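PDB 4GJH: TNF receptor-associated factor 5 from Mus musculus, which is a trimeric adaptor that probably binds the cytoplasmic tails of TNF-family receptors through its TRAF domain and passes their signals into immune pathways. Local coordinates for residues Thr103-Asp108 with His115-Phe120; Lys25-Val30 with Phe165-Val170. One frame throughout, in Å; residues are numbered along the deposited sequence.

Interaction 1 (Thr103-Asp108 with His115-Phe120); sequences TLMLLD and HIVETF
Leu-104 pairs with Glu-118 and Leu-106 with Ile-116 as the hydrogen-bonded rungs of an antiparallel hairpin, whose strand segments run at 169° to one another. Each rung carries a reciprocal pair of N-H...O bonds; Leu-104 N to Glu-118 O is 2.8 Å. On the face of Thr-103, Met-105, Val-117 and Thr-119, Thr-103 CG2, anti to its own backbone N, reaches Val-117 CG2 at 3.4 Å. Met-105 runs beside Val-117 in the same direction, its CG 3.8 Å from Val-117 CB. Thr-119, on the outermost strand within the chain, suits an exposed position: its OG1 hydrogen-bonds Val-102 O and Arg-101 NH1. The other face is mostly apolar, and the end of the Glu-118 side chain leads away from the strand pair. Leu-104 puts CD1 at the edge of the Phe-120 ring, 3.9 Å from CE2, while Leu-106 CD2 lies 4.2 Å from Ile-116 CD1, and both leucines pack on Phe-145 of strand 142-147. Near the turn, Leu-107 lays CD2 over one face of the His-115 imidazole, a CH-pi contact 3.9 Å from the ring centroid. Asp-108, buried beside it, accepts bonds from Asn-114 N and Ser-110 OG at OD2. The chemistry thus divides along the hairpin: backbone bonds fix the register, apolar branches pack on the face turned to strand 142-147, and a carboxylate ties down the turn.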
loop_
_atom_site.group_PDB
_atom_site.type_symbol
_atom_site.label_atom_id
_atom_site.label_comp_id
_atom_site.label_asym_id
_atom_site.label_seq_id
_atom_site.Cartn_x
_atom_site.Cartn_y
_atom_site.Cartn_z
ATOM N N THR C 103 19.208 -9.559 7.946
ATOM C CA THR C 103 20.051 -8.623 8.671
ATOM C C THR C 103 19.212 -7.867 9.678
ATOM O O THR C 103 18.127 -7.393 9.360
ATOM C CB THR C 103 20.761 -7.633 7.736
ATOM O OG1 THR C 103 21.592 -8.354 6.814
ATOM C CG2 THR C 103 21.624 -6.675 8.552
ATOM N N LEU C 104 19.733 -7.787 10.896
ATOM C CA LEU C 104 19.061 -7.183 12.032
ATOM C C LEU C 104 19.854 -5.965 12.439
ATOM O O LEU C 104 21.083 -6.026 12.489
ATOM C CB LEU C 104 19.044 -8.165 13.197
ATOM C CG LEU C 104 18.260 -9.453 12.958
ATOM C CD1 LEU C 104 18.316 -10.358 14.195
ATOM C CD2 LEU C 104 16.834 -9.096 12.628
ATOM N N MET C 105 19.163 -4.868 12.740
ATOM C CA MET C 105 19.848 -3.609 13.014
ATOM C C MET C 105 19.198 -2.743 14.073
ATOM O O MET C 105 17.977 -2.721 14.239
ATOM C CB MET C 105 19.987 -2.778 11.751
ATOM C CG MET C 105 20.865 -3.376 10.681
ATOM S SD MET C 105 21.090 -2.177 9.349
ATOM C CE MET C 105 20.002 -2.894 8.113
ATOM N N LEU C 106 20.047 -2.032 14.798
ATOM C CA LEU C 106 19.605 -0.956 15.654
ATOM C C LEU C 106 20.291 0.266 15.076
ATOM O O LEU C 106 21.501 0.249 14.828
ATOM C CB LEU C 106 20.034 -1.194 17.105
ATOM C CG LEU C 106 19.981 0.009 18.060
ATOM C CD1 LEU C 106 18.545 0.406 18.409
ATOM C CD2 LEU C 106 20.765 -0.267 19.321
ATOM N N LEU C 107 19.518 1.317 14.845
ATOM C CA LEU C 107 20.005 2.417 14.027
ATOM C C LEU C 107 20.650 3.518 14.839
ATOM O O LEU C 107 20.133 3.921 15.886
ATOM C CB LEU C 107 18.869 2.982 13.173
ATOM C CG LEU C 107 18.284 1.963 12.191
ATOM C CD1 LEU C 107 17.261 2.603 11.292
ATOM C CD2 LEU C 107 19.410 1.376 11.370
ATOM N N ASP C 108 21.783 4.002 14.346
ATOM C CA ASP C 108 22.449 5.123 14.973
ATOM C C ASP C 108 21.781 6.399 14.509
ATOM O O ASP C 108 21.815 6.740 13.319
ATOM C CB ASP C 108 23.929 5.142 14.614
ATOM C CG ASP C 108 24.643 6.342 15.187
ATOM O OD1 ASP C 108 24.235 6.827 16.274
ATOM O OD2 ASP C 108 25.607 6.798 14.539
ATOM N N HIS C 115 25.648 2.066 12.941
ATOM C CA HIS C 115 24.577 1.169 13.344
ATOM C C HIS C 115 25.120 -0.130 13.884
ATOM O O HIS C 115 26.240 -0.516 13.580
ATOM C CB HIS C 115 23.672 0.866 12.155
ATOM C CG HIS C 115 23.195 2.086 11.439
ATOM N ND1 HIS C 115 23.337 2.247 10.078
ATOM C CD2 HIS C 115 22.579 3.207 11.890
ATOM C CE1 HIS C 115 22.826 3.413 9.719
ATOM N NE2 HIS C 115 22.360 4.016 10.800
ATOM N N ILE C 116 24.306 -0.816 14.668
ATOM C CA ILE C 116 24.633 -2.167 15.108
ATOM C C ILE C 116 23.946 -3.202 14.228
ATOM O O ILE C 116 22.718 -3.278 14.163
ATOM C CB ILE C 116 24.234 -2.397 16.571
ATOM C CG1 ILE C 116 25.110 -1.543 17.485
ATOM C CG2 ILE C 116 24.375 -3.853 16.927
ATOM C CD1 ILE C 116 24.723 -1.623 18.937
ATOM N N VAL C 117 24.739 -3.997 13.541
ATOM C CA VAL C 117 24.172 -4.894 12.560
ATOM C C VAL C 117 24.667 -6.326 12.704
ATOM O O VAL C 117 25.866 -6.572 12.752
ATOM C CB VAL C 117 24.467 -4.397 11.134
ATOM C CG1 VAL C 117 25.816 -3.744 11.081
ATOM C CG2 VAL C 117 24.384 -5.550 10.143
ATOM N N GLU C 118 23.728 -7.264 12.767
ATOM C CA GLU C 118 24.054 -8.685 12.784
ATOM C C GLU C 118 23.364 -9.327 11.601
ATOM O O GLU C 118 22.188 -9.076 11.371
ATOM C CB GLU C 118 23.564 -9.335 14.078
ATOM C CG GLU C 118 24.305 -8.869 15.318
ATOM C CD GLU C 118 25.793 -9.176 15.243
ATOM O OE1 GLU C 118 26.144 -10.257 14.723
ATOM O OE2 GLU C 118 26.608 -8.333 15.682
ATOM N N THR C 119 24.078 -10.150 10.843
ATOM C CA THR C 119 23.461 -10.808 9.703
ATOM C C THR C 119 23.657 -12.319 9.746
ATOM O O THR C 119 24.592 -12.808 10.371
ATOM C CB THR C 119 24.003 -10.240 8.383
ATOM O OG1 THR C 119 23.373 -10.898 7.271
ATOM C CG2 THR C 119 25.492 -10.432 8.297
ATOM N N PHE C 120 22.772 -13.072 9.100
ATOM C CA PHE C 120 22.949 -14.519 9.066
ATOM C C PHE C 120 22.176 -15.189 7.943
ATOM O O PHE C 120 21.215 -14.634 7.434
ATOM C CB PHE C 120 22.582 -15.149 10.423
ATOM C CG PHE C 120 21.207 -14.802 10.894
ATOM C CD1 PHE C 120 20.101 -15.488 10.411
ATOM C CD2 PHE C 120 21.010 -13.782 11.807
ATOM C CE1 PHE C 120 18.819 -15.165 10.833
ATOM C CE2 PHE C 120 19.738 -13.453 12.233
ATOM C CZ PHE C 120 18.637 -14.146 11.747
#

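Interaction 2 (Lys25-Val30 with Phe165-Val170); sequences KLIWKV and FLKVAV
Lys-29 runs alongside the Phe-165 ring on one face of an antiparallel pair of strands. The lysine keeps close to the ring from its root: CB is 3.4 Å from Phe-165 CE1, and CG, set anti to the backbone N (chi1 165°), follows at 3.7 Å from that same CE1. The chi2 torsion puts CD 3.4 Å from Phe-165 CZ, and the bend at chi3 turns CE away from the ring toward NZ, which hydrogen-bonds Glu-89 O of the second subunit. A lysine suits this place because its methylenes can pack on an aromatic ring while its ammonium goes on to a polar partner. Phe-165 itself also packs on Leu-93 of that subunit. Further along this face, the NZ atoms of Lys-25 and Lys-167 stand 5.0 Å apart, not in contact; their like charges would probably disfavour a closer approach. On the opposite face, Leu-166 CD1 sits 3.8 Å from Trp-28 CE3, and Val-30 CG2 lies over one face of the indole, toward its rim. Two hydrogen-bonded rungs hold the backbones together, Leu-26 with Val-168 and Trp-28 with Leu-166; Leu-26 N reaches Val-168 O at 2.8 Å. Strand 25-30, between helices 3-19 and 33-41 in the sequence, is outermost in its sheet within the chain. Strand 164-170 separates it from strand 101-106, and Leu-26, Trp-28 and Val-168 press on strands 48-54 and 61-67 of the second sheet, as expected in the TRAF-domain beta sandwich.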
loop_
_atom_site.group_PDB
_atom_site.type_symbol
_atom_site.label_atom_id
_atom_site.label_comp_id
_atom_site.label_asym_id
_atom_site.label_seq_id
_atom_site.Cartn_x
_atom_site.Cartn_y
_atom_site.Cartn_z
ATOM N N LYS C 25 11.777 -5.232 3.831
ATOM C CA LYS C 25 12.491 -4.245 4.619
ATOM C C LYS C 25 11.550 -3.719 5.696
ATOM O O LYS C 25 10.430 -3.298 5.401
ATOM C CB LYS C 25 12.932 -3.105 3.703
ATOM C CG LYS C 25 14.323 -2.569 3.941
ATOM C CD LYS C 25 14.450 -1.123 3.421
ATOM C CE LYS C 25 13.454 -0.173 4.121
ATOM N NZ LYS C 25 13.632 1.278 3.777
ATOM N N LEU C 26 11.988 -3.748 6.944
ATOM C CA LEU C 26 11.171 -3.226 8.028
ATOM C C LEU C 26 11.948 -2.210 8.821
ATOM O O LEU C 26 13.062 -2.483 9.269
ATOM C CB LEU C 26 10.803 -4.347 8.976
ATOM C CG LEU C 26 9.813 -4.182 10.141
ATOM C CD1 LEU C 26 10.225 -4.879 11.447
ATOM C CD2 LEU C 26 9.123 -2.859 10.319
ATOM N N ILE C 27 11.365 -1.036 9.005
ATOM C CA ILE C 27 11.909 -0.090 9.970
ATOM C C ILE C 27 10.885 0.108 11.070
ATOM O O ILE C 27 9.745 0.475 10.827
ATOM C CB ILE C 27 12.305 1.232 9.325
ATOM C CG1 ILE C 27 13.258 0.951 8.170
ATOM C CG2 ILE C 27 12.929 2.150 10.366
ATOM C CD1 ILE C 27 14.144 2.079 7.857
ATOM N N TRP C 28 11.309 -0.172 12.288
ATOM C CA TRP C 28 10.405 -0.336 13.406
ATOM C C TRP C 28 10.718 0.737 14.433
ATOM O O TRP C 28 11.748 0.697 15.098
ATOM C CB TRP C 28 10.604 -1.733 13.995
ATOM C CG TRP C 28 9.711 -2.054 15.127
ATOM C CD1 TRP C 28 8.640 -1.337 15.561
ATOM C CD2 TRP C 28 9.813 -3.186 15.996
ATOM N NE1 TRP C 28 8.055 -1.961 16.636
ATOM C CE2 TRP C 28 8.764 -3.099 16.923
ATOM C CE3 TRP C 28 10.689 -4.268 16.071
ATOM C CZ2 TRP C 28 8.570 -4.048 17.917
ATOM C CZ3 TRP C 28 10.492 -5.203 17.051
ATOM C CH2 TRP C 28 9.436 -5.088 17.960
ATOM N N LYS C 29 9.839 1.720 14.541
ATOM C CA LYS C 29 10.027 2.774 15.525
ATOM C C LYS C 29 9.492 2.326 16.880
ATOM O O LYS C 29 8.318 1.942 17.027
ATOM C CB LYS C 29 9.336 4.073 15.076
ATOM C CG LYS C 29 9.178 5.097 16.184
ATOM C CD LYS C 29 9.236 6.528 15.693
ATOM C CE LYS C 29 7.842 7.103 15.525
ATOM N NZ LYS C 29 7.889 8.596 15.392
ATOM N N VAL C 30 10.359 2.377 17.876
ATOM C CA VAL C 30 9.958 2.032 19.229
ATOM C C VAL C 30 9.970 3.265 20.137
ATOM O O VAL C 30 11.027 3.779 20.508
ATOM C CB VAL C 30 10.843 0.923 19.781
ATOM C CG1 VAL C 30 10.333 0.476 21.131
ATOM C CG2 VAL C 30 10.832 -0.247 18.817
ATOM N N PHE C 165 15.078 2.964 16.857
ATOM C CA PHE C 165 14.606 2.389 15.610
ATOM C C PHE C 165 15.315 1.082 15.317
ATOM O O PHE C 165 16.548 1.028 15.297
ATOM C CB PHE C 165 14.835 3.367 14.446
ATOM C CG PHE C 165 14.004 4.615 14.532
ATOM C CD1 PHE C 165 12.803 4.711 13.860
ATOM C CD2 PHE C 165 14.417 5.684 15.304
ATOM C CE1 PHE C 165 12.033 5.856 13.938
ATOM C CE2 PHE C 165 13.656 6.832 15.390
ATOM C CZ PHE C 165 12.459 6.916 14.702
ATOM N N LEU C 166 14.535 0.032 15.078
ATOM C CA LEU C 166 15.111 -1.243 14.668
ATOM C C LEU C 166 14.805 -1.487 13.211
ATOM O O LEU C 166 13.762 -1.095 12.713
ATOM C CB LEU C 166 14.577 -2.420 15.490
ATOM C CG LEU C 166 14.657 -2.178 16.980
ATOM C CD1 LEU C 166 13.898 -3.202 17.813
ATOM C CD2 LEU C 166 16.098 -1.944 17.406
ATOM N N LYS C 167 15.718 -2.167 12.538
ATOM C CA LYS C 167 15.567 -2.436 11.131
ATOM C C LYS C 167 15.845 -3.894 10.821
ATOM O O LYS C 167 16.862 -4.433 11.209
ATOM C CB LYS C 167 16.510 -1.539 10.323
ATOM C CG LYS C 167 16.466 -1.798 8.824
ATOM C CD LYS C 167 17.254 -0.745 8.051
ATOM C CE LYS C 167 17.482 -1.191 6.612
ATOM N NZ LYS C 167 17.965 -0.091 5.745
ATOM N N VAL C 168 14.929 -4.532 10.115
ATOM C CA VAL C 168 15.178 -5.857 9.578
ATOM C C VAL C 168 15.219 -5.760 8.068
ATOM O O VAL C 168 14.410 -5.059 7.461
ATOM C CB VAL C 168 14.075 -6.837 9.968
ATOM C CG1 VAL C 168 14.344 -8.199 9.359
ATOM C CG2 VAL C 168 13.962 -6.936 11.505
ATOM N N ALA C 169 16.167 -6.451 7.452
ATOM C CA ALA C 169 16.248 -6.465 5.997
ATOM C C ALA C 169 16.486 -7.874 5.501
ATOM O O ALA C 169 17.472 -8.524 5.867
ATOM C CB ALA C 169 17.342 -5.552 5.512
ATOM N N VAL C 170 15.577 -8.341 4.662
ATOM C CA VAL C 170 15.666 -9.677 4.103
ATOM C C VAL C 170 16.273 -9.583 2.716
ATOM O O VAL C 170 15.844 -8.763 1.911
ATOM C CB VAL C 170 14.265 -10.331 4.034
ATOM C CG1 VAL C 170 14.293 -11.603 3.227
ATOM C CG2 VAL C 170 13.748 -10.605 5.433
#

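From the N terminus, the long helix 3-19 leads into strand 25-30, whose partner arrives only near the end of the chain, so interaction 2 closes a loop of 134 residues. The whole of the second sheet is threaded within that loop, as is interaction 1, a local hairpin whose two segments are six residues apart. The two contacts are therefore nested and do not cross. They meet side by side where strands 101-106 and 164-170 are neighbours: Met-105 O probably accepts a hydrogen bond from Lys-167 N, and Leu-106 packs on Leu-166. Together they assemble one sheet in the order 25-30, 164-170, 101-106, 116-121, joining an early strand and a late one to the hairpin from the middle of the chain.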